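Long-range contacts in 2-oxoglutarate carboxylase small subunit (Hydrogenobacter thermophilus, PDB 7KCT), which is a biotin carboxylase-type subunit with an ATP-grasp fold, and holds adenosine-5'-diphosphate and magnesium in this model: residues E212-I217 / F444-L449; L403-V408 / D438-K443; L222-G227 / G326-Y331. All blocks are in the same frame, centred on the assembly; numbering follows the deposited sequence.

Contact 1: residues E212-I217 / F444-L449. With ADP (adenosine-5'-diphosphate), chain C.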
loop_
_atom_site.group_PDB
_atom_site.type_symbol
_atom_site.label_atom_id
_atom_site.label_comp_id
_atom_site.label_asym_id
_atom_site.label_seq_id
_atom_site.Cartn_x
_atom_site.Cartn_y
_atom_site.Cartn_z
ATOM N N GLU A 212 -24.544 -28.308 -2.259
ATOM C CA GLU A 212 -25.012 -27.618 -1.054
ATOM C C GLU A 212 -23.814 -27.205 -0.195
ATOM O O GLU A 212 -22.830 -27.940 -0.063
ATOM C CB GLU A 212 -25.966 -28.523 -0.246
ATOM C CG GLU A 212 -26.920 -27.816 0.721
ATOM C CD GLU A 212 -28.182 -27.315 0.044
ATOM O OE1 GLU A 212 -28.840 -28.108 -0.666
ATOM O OE2 GLU A 212 -28.541 -26.136 0.254
ATOM N N ASN A 213 -23.886 -26.014 0.366
ATOM C CA ASN A 213 -22.770 -25.524 1.174
ATOM C C ASN A 213 -21.413 -25.506 0.470
ATOM O O ASN A 213 -20.403 -25.919 1.050
ATOM C CB ASN A 213 -22.642 -26.367 2.434
ATOM C CG ASN A 213 -23.957 -26.519 3.164
ATOM O OD1 ASN A 213 -24.623 -25.536 3.498
ATOM N ND2 ASN A 213 -24.373 -27.764 3.348
ATOM N N PRO A 214 -21.339 -24.989 -0.742
ATOM C CA PRO A 214 -20.075 -25.001 -1.477
ATOM C C PRO A 214 -19.160 -23.845 -1.078
ATOM O O PRO A 214 -19.584 -22.865 -0.458
ATOM C CB PRO A 214 -20.535 -24.855 -2.927
ATOM C CG PRO A 214 -21.734 -24.039 -2.824
ATOM C CD PRO A 214 -22.391 -24.280 -1.478
ATOM N N LYS A 215 -17.879 -23.996 -1.436
ATOM C CA LYS A 215 -16.932 -22.889 -1.502
ATOM C C LYS A 215 -16.644 -22.550 -2.970
ATOM O O LYS A 215 -16.763 -23.400 -3.860
ATOM C CB LYS A 215 -15.663 -23.246 -0.743
ATOM C CG LYS A 215 -15.848 -23.330 0.798
ATOM C CD LYS A 215 -14.515 -23.610 1.480
ATOM C CE LYS A 215 -14.372 -22.874 2.807
ATOM N NZ LYS A 215 -14.243 -21.400 2.648
ATOM N N HIS A 216 -16.313 -21.286 -3.233
ATOM C CA HIS A 216 -15.945 -20.842 -4.570
ATOM C C HIS A 216 -14.430 -20.673 -4.586
ATOM O O HIS A 216 -13.882 -19.746 -3.974
ATOM C CB HIS A 216 -16.718 -19.584 -4.966
ATOM C CG HIS A 216 -16.389 -19.071 -6.350
ATOM N ND1 HIS A 216 -17.351 -18.875 -7.317
ATOM C CD2 HIS A 216 -15.222 -18.657 -6.902
ATOM C CE1 HIS A 216 -16.783 -18.411 -8.419
ATOM N NE2 HIS A 216 -15.492 -18.263 -8.191
ATOM N N ILE A 217 -13.755 -21.587 -5.276
ATOM C CA ILE A 217 -12.300 -21.650 -5.350
ATOM C C ILE A 217 -11.913 -21.398 -6.806
ATOM O O ILE A 217 -12.449 -22.044 -7.713
ATOM C CB ILE A 217 -11.766 -23.014 -4.864
ATOM C CG1 ILE A 217 -12.214 -23.318 -3.421
ATOM C CG2 ILE A 217 -10.303 -23.077 -5.018
ATOM C CD1 ILE A 217 -11.743 -22.388 -2.411
ATOM N N PHE A 444 -16.354 -20.485 6.238
ATOM C CA PHE A 444 -17.324 -19.774 5.427
ATOM C C PHE A 444 -17.583 -20.524 4.138
ATOM O O PHE A 444 -16.658 -21.087 3.543
ATOM C CB PHE A 444 -16.874 -18.315 5.119
ATOM C CG PHE A 444 -15.423 -18.172 4.751
ATOM C CD1 PHE A 444 -14.476 -17.964 5.734
ATOM C CD2 PHE A 444 -14.999 -18.260 3.432
ATOM C CE1 PHE A 444 -13.136 -17.822 5.421
ATOM C CE2 PHE A 444 -13.637 -18.110 3.102
ATOM C CZ PHE A 444 -12.713 -17.908 4.093
ATOM N N THR A 445 -18.834 -20.461 3.693
ATOM C CA THR A 445 -19.290 -20.994 2.422
ATOM C C THR A 445 -19.998 -19.887 1.650
ATOM O O THR A 445 -20.137 -18.755 2.123
ATOM C CB THR A 445 -20.253 -22.184 2.610
ATOM O OG1 THR A 445 -21.550 -21.691 2.956
ATOM C CG2 THR A 445 -19.760 -23.159 3.642
ATOM N N THR A 446 -20.483 -20.210 0.456
ATOM C CA THR A 446 -21.197 -19.195 -0.325
ATOM C C THR A 446 -22.506 -18.763 0.304
ATOM O O THR A 446 -23.045 -17.716 -0.094
ATOM C CB THR A 446 -21.482 -19.709 -1.738
ATOM O OG1 THR A 446 -22.284 -20.894 -1.658
ATOM C CG2 THR A 446 -20.160 -20.039 -2.401
ATOM N N ARG A 447 -23.001 -19.526 1.285
ATOM C CA ARG A 447 -24.192 -19.234 2.075
ATOM C C ARG A 447 -23.877 -18.320 3.261
ATOM O O ARG A 447 -24.785 -17.958 4.020
ATOM C CB ARG A 447 -24.793 -20.554 2.615
ATOM C CG ARG A 447 -24.930 -21.706 1.583
ATOM C CD ARG A 447 -25.652 -21.275 0.300
ATOM N NE ARG A 447 -26.940 -20.639 0.558
ATOM C CZ ARG A 447 -28.103 -21.279 0.658
ATOM N NH1 ARG A 447 -28.155 -22.597 0.525
ATOM N NH2 ARG A 447 -29.211 -20.586 0.901
ATOM N N TYR A 448 -22.610 -17.948 3.432
ATOM C CA TYR A 448 -22.178 -17.202 4.618
ATOM C C TYR A 448 -23.110 -16.065 5.018
ATOM O O TYR A 448 -23.466 -15.946 6.193
ATOM C CB TYR A 448 -20.777 -16.654 4.408
ATOM C CG TYR A 448 -20.280 -15.890 5.605
ATOM C CD1 TYR A 448 -19.616 -16.530 6.637
ATOM C CD2 TYR A 448 -20.538 -14.524 5.727
ATOM C CE1 TYR A 448 -19.167 -15.811 7.749
ATOM C CE2 TYR A 448 -20.118 -13.817 6.818
ATOM C CZ TYR A 448 -19.429 -14.452 7.822
ATOM O OH TYR A 448 -19.005 -13.721 8.890
ATOM N N LEU A 449 -23.481 -15.186 4.075
ATOM C CA LEU A 449 -24.240 -14.000 4.458
ATOM C C LEU A 449 -25.676 -14.364 4.878
ATOM O O LEU A 449 -26.239 -13.762 5.806
ATOM C CB LEU A 449 -24.247 -12.986 3.317
ATOM C CG LEU A 449 -22.944 -12.195 3.118
ATOM C CD1 LEU A 449 -23.019 -11.297 1.892
ATOM C CD2 LEU A 449 -22.554 -11.365 4.371
HETATM P PB ADP C . -21.260 -16.045 -13.133
HETATM O O1B ADP C . -22.425 -15.123 -13.039
HETATM O O2B ADP C . -20.037 -16.040 -12.253
HETATM O O3B ADP C . -20.925 -16.491 -14.543
HETATM P PA ADP C . -20.893 -18.661 -12.172
HETATM O O1A ADP C . -19.468 -18.517 -11.770
HETATM O O2A ADP C . -21.315 -19.992 -12.773
HETATM O O3A ADP C . -21.992 -17.636 -12.608
HETATM O "O5'" ADP C . -21.509 -19.106 -10.456
HETATM C "C5'" ADP C . -22.089 -17.969 -9.719
HETATM C "C4'" ADP C . -21.954 -18.367 -8.303
HETATM O "O4'" ADP C . -23.082 -19.250 -8.098
HETATM C "C3'" ADP C . -20.717 -19.137 -8.030
HETATM O "O3'" ADP C . -19.706 -18.286 -7.479
HETATM C "C2'" ADP C . -21.243 -19.999 -6.885
HETATM O "O2'" ADP C . -21.446 -19.215 -5.648
HETATM C "C1'" ADP C . -22.640 -20.352 -7.310
HETATM N N9 ADP C . -22.671 -21.612 -8.091
HETATM C C8 ADP C . -22.395 -21.829 -9.448
HETATM N N7 ADP C . -22.569 -23.135 -9.782
HETATM C C5 ADP C . -22.932 -23.768 -8.592
HETATM C C6 ADP C . -23.245 -25.117 -8.282
HETATM N N6 ADP C . -23.196 -26.065 -9.255
HETATM N N1 ADP C . -23.547 -25.494 -7.014
HETATM C C2 ADP C . -23.582 -24.477 -6.118
HETATM N N3 ADP C . -23.326 -23.165 -6.266
HETATM C C4 ADP C . -23.001 -22.838 -7.542
HETATM O O HOH W 1 -26.097 -24.435 0.211
HETATM O O HOH W 2 -29.704 -24.498 2.413
#

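Contact 2: residues L403-V408 / D438-K443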
loop_
_atom_site.group_PDB
_atom_site.type_symbol
_atom_site.label_atom_id
_atom_site.label_comp_id
_atom_site.label_asym_id
_atom_site.label_seq_id
_atom_site.Cartn_x
_atom_site.Cartn_y
_atom_site.Cartn_z
ATOM N N LEU A 403 0.532 -14.216 8.490
ATOM C CA LEU A 403 -0.384 -15.181 9.074
ATOM C C LEU A 403 -1.823 -14.742 8.829
ATOM O O LEU A 403 -2.110 -13.543 8.757
ATOM C CB LEU A 403 -0.175 -15.314 10.593
ATOM C CG LEU A 403 1.254 -15.570 11.069
ATOM C CD1 LEU A 403 1.368 -15.439 12.578
ATOM C CD2 LEU A 403 1.729 -16.959 10.603
ATOM N N TRP A 404 -2.726 -15.724 8.789
ATOM C CA TRP A 404 -4.146 -15.475 8.513
ATOM C C TRP A 404 -4.774 -14.510 9.530
ATOM O O TRP A 404 -5.505 -13.573 9.154
ATOM C CB TRP A 404 -4.909 -16.819 8.513
ATOM C CG TRP A 404 -6.377 -16.650 8.548
ATOM C CD1 TRP A 404 -7.219 -16.968 9.580
ATOM C CD2 TRP A 404 -7.204 -16.132 7.507
ATOM N NE1 TRP A 404 -8.513 -16.631 9.259
ATOM C CE2 TRP A 404 -8.536 -16.142 7.981
ATOM C CE3 TRP A 404 -6.947 -15.644 6.224
ATOM C CZ2 TRP A 404 -9.595 -15.652 7.230
ATOM C CZ3 TRP A 404 -7.989 -15.188 5.482
ATOM C CH2 TRP A 404 -9.300 -15.175 5.995
ATOM N N GLU A 405 -4.552 -14.769 10.826
ATOM C CA GLU A 405 -5.168 -13.977 11.891
ATOM C C GLU A 405 -4.714 -12.513 11.853
ATOM O O GLU A 405 -5.485 -11.613 12.175
ATOM C CB GLU A 405 -4.831 -14.581 13.271
ATOM C CG GLU A 405 -5.426 -15.955 13.573
ATOM C CD GLU A 405 -4.668 -17.128 12.942
ATOM O OE1 GLU A 405 -3.514 -16.959 12.450
ATOM O OE2 GLU A 405 -5.249 -18.239 12.940
ATOM N N VAL A 406 -3.446 -12.273 11.526
ATOM C CA VAL A 406 -2.924 -10.916 11.403
ATOM C C VAL A 406 -3.529 -10.233 10.188
ATOM O O VAL A 406 -3.751 -9.017 10.198
ATOM C CB VAL A 406 -1.383 -10.962 11.351
ATOM C CG1 VAL A 406 -0.767 -9.526 11.335
ATOM C CG2 VAL A 406 -0.861 -11.856 12.522
ATOM N N ALA A 407 -3.803 -11.001 9.121
ATOM C CA ALA A 407 -4.420 -10.428 7.934
ATOM C C ALA A 407 -5.834 -9.969 8.240
ATOM O O ALA A 407 -6.243 -8.873 7.838
ATOM C CB ALA A 407 -4.414 -11.462 6.800
ATOM N N VAL A 408 -6.587 -10.786 8.974
ATOM C CA VAL A 408 -7.926 -10.395 9.406
ATOM C C VAL A 408 -7.876 -9.131 10.271
ATOM O O VAL A 408 -8.671 -8.195 10.075
ATOM C CB VAL A 408 -8.595 -11.560 10.156
ATOM C CG1 VAL A 408 -9.958 -11.129 10.673
ATOM C CG2 VAL A 408 -8.746 -12.780 9.255
ATOM N N ASP A 438 -16.722 -17.206 13.080
ATOM C CA ASP A 438 -16.640 -18.175 11.994
ATOM C C ASP A 438 -15.656 -17.702 10.924
ATOM O O ASP A 438 -14.758 -18.445 10.519
ATOM C CB ASP A 438 -18.028 -18.391 11.418
ATOM C CG ASP A 438 -18.880 -19.351 12.263
ATOM O OD1 ASP A 438 -18.364 -19.958 13.231
ATOM O OD2 ASP A 438 -20.083 -19.493 11.960
ATOM N N PHE A 439 -15.778 -16.455 10.464
ATOM C CA PHE A 439 -14.839 -16.017 9.434
ATOM C C PHE A 439 -13.404 -16.132 9.918
ATOM O O PHE A 439 -12.544 -16.686 9.220
ATOM C CB PHE A 439 -15.149 -14.591 8.981
ATOM C CG PHE A 439 -14.215 -14.100 7.925
ATOM C CD1 PHE A 439 -14.423 -14.406 6.602
ATOM C CD2 PHE A 439 -13.116 -13.345 8.255
ATOM C CE1 PHE A 439 -13.520 -13.963 5.607
ATOM C CE2 PHE A 439 -12.227 -12.869 7.266
ATOM C CZ PHE A 439 -12.417 -13.195 5.958
ATOM N N ARG A 440 -13.137 -15.678 11.136
ATOM C CA ARG A 440 -11.789 -15.750 11.687
ATOM C C ARG A 440 -11.269 -17.182 11.750
ATOM O O ARG A 440 -10.051 -17.391 11.703
ATOM C CB ARG A 440 -11.744 -15.122 13.080
ATOM C CG ARG A 440 -11.770 -13.599 13.149
ATOM C CD ARG A 440 -11.498 -13.147 14.601
ATOM N NE ARG A 440 -10.226 -13.647 15.159
ATOM C CZ ARG A 440 -9.074 -12.986 15.073
ATOM N NH1 ARG A 440 -9.042 -11.821 14.443
ATOM N NH2 ARG A 440 -7.960 -13.479 15.599
ATOM N N ASP A 441 -12.158 -18.180 11.870
ATOM C CA ASP A 441 -11.706 -19.563 11.956
ATOM C C ASP A 441 -11.646 -20.254 10.597
ATOM O O ASP A 441 -11.299 -21.437 10.543
ATOM C CB ASP A 441 -12.610 -20.358 12.905
ATOM C CG ASP A 441 -12.425 -19.949 14.371
ATOM O OD1 ASP A 441 -11.304 -19.521 14.743
ATOM O OD2 ASP A 441 -13.400 -20.055 15.152
ATOM N N GLY A 442 -11.948 -19.550 9.499
ATOM C CA GLY A 442 -11.930 -20.157 8.182
ATOM C C GLY A 442 -13.212 -20.778 7.704
ATOM O O GLY A 442 -13.243 -21.271 6.559
ATOM N N LYS A 443 -14.261 -20.763 8.541
ATOM C CA LYS A 443 -15.499 -21.480 8.280
ATOM C C LYS A 443 -16.494 -20.563 7.564
ATOM O O LYS A 443 -17.364 -19.931 8.170
ATOM C CB LYS A 443 -16.021 -22.055 9.593
ATOM C CG LYS A 443 -14.903 -22.743 10.451
ATOM C CD LYS A 443 -15.419 -23.065 11.883
ATOM C CE LYS A 443 -14.554 -24.189 12.580
ATOM N NZ LYS A 443 -13.040 -24.010 12.461
#

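Contact 3: residues L222-G227 / G326-Y331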
loop_
_atom_site.group_PDB
_atom_site.type_symbol
_atom_site.label_atom_id
_atom_site.label_comp_id
_atom_site.label_asym_id
_atom_site.label_seq_id
_atom_site.Cartn_x
_atom_site.Cartn_y
_atom_site.Cartn_z
ATOM N N LEU A 222 -1.629 -17.562 -16.114
ATOM C CA LEU A 222 -0.919 -16.541 -16.884
ATOM C C LEU A 222 -0.050 -17.251 -17.927
ATOM O O LEU A 222 0.761 -18.100 -17.553
ATOM C CB LEU A 222 -0.065 -15.686 -15.945
ATOM C CG LEU A 222 0.622 -14.458 -16.532
ATOM C CD1 LEU A 222 -0.404 -13.453 -16.981
ATOM C CD2 LEU A 222 1.549 -13.807 -15.511
ATOM N N GLY A 223 -0.245 -16.945 -19.215
ATOM C CA GLY A 223 0.550 -17.549 -20.278
ATOM C C GLY A 223 1.078 -16.511 -21.254
ATOM O O GLY A 223 0.464 -15.467 -21.467
ATOM N N ASP A 224 2.222 -16.828 -21.883
ATOM C CA ASP A 224 2.750 -16.004 -22.971
ATOM C C ASP A 224 2.369 -16.596 -24.333
ATOM O O ASP A 224 1.702 -17.623 -24.429
ATOM C CB ASP A 224 4.263 -15.802 -22.829
ATOM C CG ASP A 224 5.094 -17.081 -23.040
ATOM O OD1 ASP A 224 4.622 -18.011 -23.725
ATOM O OD2 ASP A 224 6.248 -17.105 -22.546
ATOM N N LYS A 225 2.768 -15.917 -25.406
ATOM C CA LYS A 225 2.360 -16.331 -26.745
ATOM C C LYS A 225 3.177 -17.510 -27.275
ATOM O O LYS A 225 2.895 -17.988 -28.377
ATOM C CB LYS A 225 2.450 -15.126 -27.685
ATOM C CG LYS A 225 1.433 -14.018 -27.302
ATOM C CD LYS A 225 1.333 -12.906 -28.325
ATOM C CE LYS A 225 0.205 -11.935 -28.008
ATOM N NZ LYS A 225 0.217 -10.728 -28.928
ATOM N N TYR A 226 4.147 -17.988 -26.494
ATOM C CA TYR A 226 5.082 -19.032 -26.880
ATOM C C TYR A 226 4.825 -20.323 -26.128
ATOM O O TYR A 226 5.734 -21.155 -26.005
ATOM C CB TYR A 226 6.510 -18.560 -26.621
ATOM C CG TYR A 226 6.747 -17.198 -27.208
ATOM C CD1 TYR A 226 6.845 -17.029 -28.577
ATOM C CD2 TYR A 226 6.823 -16.073 -26.394
ATOM C CE1 TYR A 226 7.040 -15.776 -29.125
ATOM C CE2 TYR A 226 7.017 -14.813 -26.925
ATOM C CZ TYR A 226 7.124 -14.667 -28.287
ATOM O OH TYR A 226 7.317 -13.407 -28.812
ATOM N N GLY A 227 3.620 -20.471 -25.574
ATOM C CA GLY A 227 3.204 -21.689 -24.905
ATOM C C GLY A 227 3.687 -21.886 -23.486
ATOM O O GLY A 227 3.519 -22.979 -22.946
ATOM N N GLY A 326 4.654 -9.371 -26.887
ATOM C CA GLY A 326 5.481 -10.478 -27.324
ATOM C C GLY A 326 6.625 -10.835 -26.413
ATOM O O GLY A 326 7.497 -11.621 -26.815
ATOM N N GLU A 327 6.706 -10.240 -25.235
ATOM C CA GLU A 327 7.740 -10.670 -24.308
ATOM C C GLU A 327 7.471 -12.099 -23.866
ATOM O O GLU A 327 6.325 -12.546 -23.839
ATOM C CB GLU A 327 7.804 -9.804 -23.066
ATOM C CG GLU A 327 8.262 -8.380 -23.328
ATOM C CD GLU A 327 8.600 -7.649 -22.058
ATOM O OE1 GLU A 327 8.873 -8.320 -21.034
ATOM O OE2 GLU A 327 8.601 -6.406 -22.087
ATOM N N ARG A 328 8.536 -12.813 -23.521
ATOM C CA ARG A 328 8.421 -14.126 -22.911
ATOM C C ARG A 328 8.114 -13.958 -21.430
ATOM O O ARG A 328 8.564 -13.002 -20.781
ATOM C CB ARG A 328 9.729 -14.920 -23.042
ATOM C CG ARG A 328 9.941 -15.623 -24.333
ATOM C CD ARG A 328 11.028 -16.724 -24.284
ATOM N NE ARG A 328 10.657 -17.712 -25.283
ATOM C CZ ARG A 328 10.812 -17.553 -26.588
ATOM N NH1 ARG A 328 11.357 -16.437 -27.119
ATOM N NH2 ARG A 328 10.395 -18.492 -27.405
ATOM N N LEU A 329 7.357 -14.913 -20.898
ATOM C CA LEU A 329 7.087 -14.978 -19.467
ATOM C C LEU A 329 8.343 -15.442 -18.734
ATOM O O LEU A 329 8.867 -16.525 -19.011
ATOM C CB LEU A 329 5.891 -15.905 -19.234
ATOM C CG LEU A 329 5.142 -15.946 -17.907
ATOM C CD1 LEU A 329 5.067 -14.522 -17.358
ATOM C CD2 LEU A 329 3.736 -16.496 -18.100
ATOM N N ARG A 330 8.833 -14.603 -17.818
ATOM C CA ARG A 330 10.103 -14.807 -17.133
ATOM C C ARG A 330 9.973 -15.662 -15.879
ATOM O O ARG A 330 10.717 -15.448 -14.901
ATOM C CB ARG A 330 10.725 -13.451 -16.798
ATOM N N TYR A 331 9.059 -16.639 -15.885
ATOM C CA TYR A 331 8.863 -17.497 -14.730
ATOM C C TYR A 331 8.613 -18.931 -15.153
ATOM O O TYR A 331 8.004 -19.228 -16.196
ATOM C CB TYR A 331 7.674 -17.113 -13.804
ATOM C CG TYR A 331 7.684 -15.718 -13.209
ATOM C CD1 TYR A 331 8.410 -15.447 -12.065
ATOM C CD2 TYR A 331 6.939 -14.685 -13.764
ATOM C CE1 TYR A 331 8.447 -14.172 -11.511
ATOM C CE2 TYR A 331 6.964 -13.415 -13.214
ATOM C CZ TYR A 331 7.720 -13.163 -12.091
ATOM O OH TYR A 331 7.745 -11.887 -11.550
HETATM O O HOH W 3 4.255 -13.259 -25.191
#

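Contact 1: residues E212-I217 / F444-L449
In an adenosine-5'-diphosphate pocket, Pro214 and His216 at the start of strand 215-223 meet Thr446 in the turn ahead of helix 448-451. Thr446 N gives a nearly straight hydrogen bond to Pro214 O (2.9 Å, 163°), arriving almost along the C=O axis. Its OG1 rests 3.4 Å from Pro214 CD, while CG2 turns to the nucleotide, 3.6 Å from ADP O2'. At the ligand's other ribose hydroxyl, O3', His216 ND1 is modelled improbably close and the bond is doubtful; O3' meets the imidazole at its edge. The contact joins the ATP-grasp part of the chain to the biotin carboxylase C-terminal region, both supplying pocket residues. Thr445 opens a type I turn to Tyr448; with OG1 between its backbone N and carbonyl carbon (chi1 78°), it accepts a capping bond from Arg447 N. Lys215, its chain bent at chi3 and chi4, donates a hydrogen bond from NZ to Phe444 O (2.6 Å), in the carbonyl plane. NZ also approaches the Phe444 ring obliquely, 3.8 Å from its centroid, an off-centre cation-pi contact, and is salt-bridged to Asp236. Glu212 OE2 forms a long salt bridge to Arg447 NH1 (3.6 Å), reinforced by a water that donates to the carboxylate and accepts from NH1 and Asn213 N; Arg180 for OE2 and Glu450 for Arg447 NE are the stronger salt-bridge partners.

Contact 2: residues L403-V408 / D438-K443
Trp404 and Phe439 meet with their side chains crossing at about a right angle, yet their rings are neither stacked nor edge-to-face. The six-membered ring of the indole and the phenyl ring are inclined by 50°, and the closest carbons are Trp404 CH2 and Phe439 CZ, 3.7 Å apart. Phe439 CZ lies near the indole plane, at its edge. The pyrrole side of the same edge carries the polar contact: Trp404 NE1 donates to Arg440 O (3.0 Å, 147°). The oxygen lies in the indole plane, whereas the donor sits well above the carbonyl plane of Arg440, not on a lone pair. With CG anti to the backbone N (chi1 167°), Trp404 is swung from its helix toward this carbonyl in the last turn of helix 437-441.

Val408, one turn further along its helix, divides its two methyls. CG2 sits 3.5 Å above the indole plane, offset toward the rim, and also approaches Phe439 CE2 at 4.0 Å; CG1 meets Arg440 CG at 3.9 Å. Arg440 therefore contributes its aliphatic part here, while its NH2 comes alongside CB and CG of Glu405 and its NH1 forms a salt bridge with Asp409. Ile343 of strand 341-351 touches both Trp404 and Val408, and Ile433 and Met434 of helix 427-435 touch Phe439, continuing the apolar layer. Where helix 437-441 runs out, Gly442 takes positive phi, and the bonds from Lys443 N to Asp438 O and from Gly442 N to Phe439 O close the C-terminal end of the helix with a Schellman motif, in the biotin carboxylase C-terminal region.

Contact 3: residues L222-G227 / G326-Y331
Hydrogen bonds join Asp224 and Tyr226 to the backbone of 326-329. Asp224 OD2 accepts from Leu329 N through its anti lone pair, in a bond that is almost straight (3.0 Å, 174°). The other oxygen, OD1, takes Tyr226 N from above the carboxylate plane, which makes an Asx turn at the head of the type I turn Asp224 to Gly227, and it also accepts from Asn228 N. CG of Asp224 lies between the backbone N and the carbonyl carbon (chi1 68°), a torsion that lets one carboxylate serve both its own turn and the facing loop. Tyr226 OH donates to Gly326 O (2.7 Å), with the oxygen in the plane of the ring. A water accepts from Lys225 N and donates to Glu327 O, adding an indirect link.

Stacking follows on one face of the Tyr226 ring. The guanidinium of Arg328 lies flat on it, centres 4.3 Å apart and planes 18° from parallel, a cation-pi pair; the side chains of Arg328 and Tyr226 run at about a right angle to each other, and Arg328 CG comes to 3.8 Å from Tyr226 CD2.

Apolar contact is made by Leu329. Its CD1 meets Leu222 CD2 at 4.0 Å, and CD2 rests against Leu222 O at 3.4 Å. Trp319 of helix 316-324 touches both leucines.

Gly326 closes that helix with a Schellman motif. The buried carboxylate of Asp224, gripped by three backbone N-H groups, is thus probably stabilised as an anion while it fixes the turn after strand 215-223 against the loop.

How the contacts relate
Contact 1 and contact 3 both use strand 215-223, the former at its start beside a nucleotide pocket and the latter at its end, with about 34 Å between their centres. Contact 1 and contact 2 touch: Phe444 CD1 lies 3.7 Å from Phe439 CD1, and helices 437-441 and 448-451 follow each other in the chain. Contact 2 is the buried one of the three, an apolar meeting of helices with a single indole hydrogen bond. Contacts 1 and 3 are only partly buried and rely more on charged groups, each with a cation-pi pair and bridging water. Contact 1 spans two family regions, whereas each of the others stays within one.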